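Local coordinates for protein beta-galactosidase (Trichoderma reesei, PDB 3OG2) that probably hydrolyses terminal non-reducing beta-D-galactose residues of beta-D-galactosides, as a secreted, glycosylated member of glycoside hydrolase family 35, at residues S860-G865 and I884-A889. Sequence-based numbering, arbitrary orientation.
Sequences SDFTHG and IAFYAA
F862 meets F886 and A888 with the far end of its ring, a compact case of how one aromatic from a loop can cover alternate residues of a strand. CE2 of F862 does most of the touching: it lies 3.9 Å from CB of A888 and 4.0 Å from CD2 of F886. The neighbouring CZ of F862 continues along the second ring, 4.1 Å from the same CD2 of F886, and the two phenyl groups approach at a slant. The F886 ring swings toward the loop because CG lies opposite the backbone N (chi1 175°), its end coming nearer than the root of the side chain, whereas the methyl of A888 points toward the loop. The setting is a second all-beta domain of the beta-galactosidase, where strand 883-894 runs antiparallel between 953-962 and 663-666, the latter from earlier in the chain, in a five-stranded sheet. T863 pairs through its backbone with K664 of strand 663-666, and F862 also rests on Y663 and V665. A leucine in place of F862 has no CE2 or CZ, and would probably open a gap beside the methyl of A888 and CD2 of F886. On F886, a stacked F847 from helix 846-850 supplies a further aromatic neighbour.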
ATOM      1  N   SER A 860      37.093 -13.497  -6.697  1.00 20.66           N
ATOM      2  CA  SER A 860      37.940 -14.673  -6.895  1.00 24.69           C
ATOM      3  C   SER A 860      37.197 -15.979  -6.686  1.00 24.43           C
ATOM      4  O   SER A 860      37.624 -17.096  -7.059  1.00 25.85           O
ATOM      5  CB  SER A 860      39.137 -14.563  -5.928  1.00 38.13           C
ATOM      6  OG  SER A 860      38.673 -14.658  -4.583  1.00 41.44           O
ATOM      7  N   ASP A 861      36.029 -15.901  -6.047  1.00 22.79           N
ATOM      8  CA  ASP A 861      35.235 -17.114  -5.828  1.00 20.89           C
ATOM      9  C   ASP A 861      34.286 -17.354  -6.994  1.00 18.80           C
ATOM     10  O   ASP A 861      33.600 -18.381  -7.038  1.00 20.36           O
ATOM     11  CB  ASP A 861      34.464 -16.995  -4.512  1.00 22.66           C
ATOM     12  CG  ASP A 861      35.395 -17.035  -3.311  1.00 29.14           C
ATOM     13  OD1 ASP A 861      36.151 -18.028  -3.193  1.00 40.63           O
ATOM     14  OD2 ASP A 861      35.364 -16.079  -2.499  1.00 38.41           O
ATOM     15  N   PHE A 862      34.244 -16.412  -7.912  1.00 16.41           N
ATOM     16  CA  PHE A 862      33.375 -16.487  -9.083  1.00 14.87           C
ATOM     17  C   PHE A 862      34.210 -16.754 -10.339  1.00 16.49           C
ATOM     18  O   PHE A 862      35.427 -16.722 -10.253  1.00 21.15           O
ATOM     19  CB  PHE A 862      32.669 -15.159  -9.284  1.00 14.56           C
ATOM     20  CG  PHE A 862      31.618 -14.792  -8.256  1.00 14.59           C
ATOM     21  CD1 PHE A 862      31.931 -14.602  -6.915  1.00 17.79           C
ATOM     22  CD2 PHE A 862      30.292 -14.637  -8.680  1.00 13.89           C
ATOM     23  CE1 PHE A 862      30.902 -14.232  -6.017  1.00 16.64           C
ATOM     24  CE2 PHE A 862      29.302 -14.225  -7.782  1.00 14.69           C
ATOM     25  CZ  PHE A 862      29.616 -14.019  -6.454  1.00 14.76           C
ATOM     26  N   THR A 863      33.531 -17.012 -11.439  1.00 16.02           N
ATOM     27  CA  THR A 863      34.142 -17.236 -12.740  1.00 19.37           C
ATOM     28  C   THR A 863      33.668 -16.120 -13.676  1.00 16.47           C
ATOM     29  O   THR A 863      32.572 -15.610 -13.528  1.00 16.99           O
ATOM     30  CB  THR A 863      33.686 -18.569 -13.343  1.00 29.64           C
ATOM     31  OG1 THR A 863      34.501 -19.581 -12.706  1.00 36.09           O
ATOM     32  CG2 THR A 863      33.945 -18.651 -14.826  1.00 41.00           C
ATOM     33  N   HIS A 864      34.475 -15.724 -14.635  1.00 21.94           N
ATOM     34  CA  HIS A 864      34.090 -14.761 -15.646  1.00 22.89           C
ATOM     35  C   HIS A 864      34.499 -15.349 -16.997  1.00 23.33           C
ATOM     36  O   HIS A 864      35.620 -15.857 -17.083  1.00 28.18           O
ATOM     37  CB  HIS A 864      34.760 -13.393 -15.499  1.00 30.57           C
ATOM     38  CG  HIS A 864      34.391 -12.479 -16.639  1.00 27.41           C
ATOM     39  ND1 HIS A 864      35.263 -12.160 -17.661  1.00 40.90           N
ATOM     40  CD2 HIS A 864      33.198 -11.832 -16.883  1.00 30.31           C
ATOM     41  CE1 HIS A 864      34.614 -11.336 -18.505  1.00 44.46           C
ATOM     42  NE2 HIS A 864      33.377 -11.132 -18.051  1.00 39.40           N
ATOM     43  N   GLY A 865      33.635 -15.279 -17.987  1.00 21.11           N
ATOM     44  CA  GLY A 865      34.010 -15.675 -19.350  1.00 26.01           C
ATOM     45  C   GLY A 865      33.057 -15.017 -20.339  1.00 29.93           C
ATOM     46  O   GLY A 865      31.981 -14.480 -20.049  1.00 27.29           O
ATOM     47  N   ILE A 884      21.521 -24.612  -9.937  1.00  8.92           N
ATOM     48  CA  ILE A 884      21.302 -23.249  -9.442  1.00  9.53           C
ATOM     49  C   ILE A 884      22.617 -22.508  -9.566  1.00  9.67           C
ATOM     50  O   ILE A 884      23.658 -22.957  -9.030  1.00 12.92           O
ATOM     51  CB  ILE A 884      20.796 -23.201  -7.970  1.00 11.14           C
ATOM     52  CG1 ILE A 884      19.609 -24.132  -7.756  1.00 13.50           C
ATOM     53  CG2 ILE A 884      20.474 -21.744  -7.607  1.00 11.98           C
ATOM     54  CD1 ILE A 884      19.057 -24.152  -6.354  1.00 12.86           C
ATOM     55  N   ALA A 885      22.597 -21.374 -10.259  1.00  9.95           N
ATOM     56  CA  ALA A 885      23.785 -20.542 -10.383  1.00 10.11           C
ATOM     57  C   ALA A 885      23.490 -19.142  -9.885  1.00  9.45           C
ATOM     58  O   ALA A 885      22.346 -18.727  -9.928  1.00 13.21           O
ATOM     59  CB  ALA A 885      24.186 -20.386 -11.843  1.00 12.32           C
ATOM     60  N   PHE A 886      24.485 -18.434  -9.414  1.00  9.55           N
ATOM     61  CA  PHE A 886      24.262 -17.058  -9.026  1.00  9.83           C
ATOM     62  C   PHE A 886      25.200 -16.165  -9.849  1.00  9.48           C
ATOM     63  O   PHE A 886      26.371 -16.506 -10.014  1.00 10.77           O
ATOM     64  CB  PHE A 886      24.531 -16.896  -7.513  1.00 10.07           C
ATOM     65  CG  PHE A 886      24.428 -15.443  -7.085  1.00  9.51           C
ATOM     66  CD1 PHE A 886      23.224 -14.763  -7.140  1.00 10.58           C
ATOM     67  CD2 PHE A 886      25.550 -14.769  -6.610  1.00 10.46           C
ATOM     68  CE1 PHE A 886      23.130 -13.439  -6.735  1.00 10.55           C
ATOM     69  CE2 PHE A 886      25.467 -13.428  -6.233  1.00 11.25           C
ATOM     70  CZ  PHE A 886      24.242 -12.739  -6.283  1.00 11.09           C
ATOM     71  N   TYR A 887      24.651 -15.073 -10.315  1.00  9.31           N
ATOM     72  CA  TYR A 887      25.326 -14.125 -11.179  1.00 10.17           C
ATOM     73  C   TYR A 887      25.400 -12.764 -10.515  1.00  9.80           C
ATOM     74  O   TYR A 887      24.396 -12.276  -9.992  1.00 11.08           O
ATOM     75  CB  TYR A 887      24.576 -13.993 -12.487  1.00 10.52           C
ATOM     76  CG  TYR A 887      24.478 -15.298 -13.269  1.00 10.63           C
ATOM     77  CD1 TYR A 887      23.404 -16.164 -13.133  1.00 11.14           C
ATOM     78  CD2 TYR A 887      25.512 -15.631 -14.147  1.00 11.60           C
ATOM     79  CE1 TYR A 887      23.366 -17.333 -13.858  1.00 11.68           C
ATOM     80  CE2 TYR A 887      25.467 -16.801 -14.881  1.00 11.26           C
ATOM     81  CZ  TYR A 887      24.381 -17.658 -14.745  1.00 13.19           C
ATOM     82  OH  TYR A 887      24.290 -18.835 -15.445  1.00 14.22           O
ATOM     83  N   ALA A 888      26.562 -12.122 -10.564  1.00 10.97           N
ATOM     84  CA  ALA A 888      26.715 -10.808  -9.967  1.00 10.77           C
ATOM     85  C   ALA A 888      27.404  -9.859 -10.956  1.00 11.37           C
ATOM     86  O   ALA A 888      28.286 -10.276 -11.702  1.00 11.75           O
ATOM     87  CB  ALA A 888      27.538 -10.825  -8.678  1.00 14.12           C
ATOM     88  N   ALA A 889      27.017  -8.581 -10.896  1.00 11.69           N
ATOM     89  CA  ALA A 889      27.678  -7.601 -11.781  1.00 11.52           C
ATOM     90  C   ALA A 889      27.642  -6.244 -11.128  1.00 10.83           C
ATOM     91  O   ALA A 889      26.683  -5.934 -10.400  1.00 12.16           O
ATOM     92  CB  ALA A 889      27.040  -7.556 -13.160  1.00 13.35           C
TER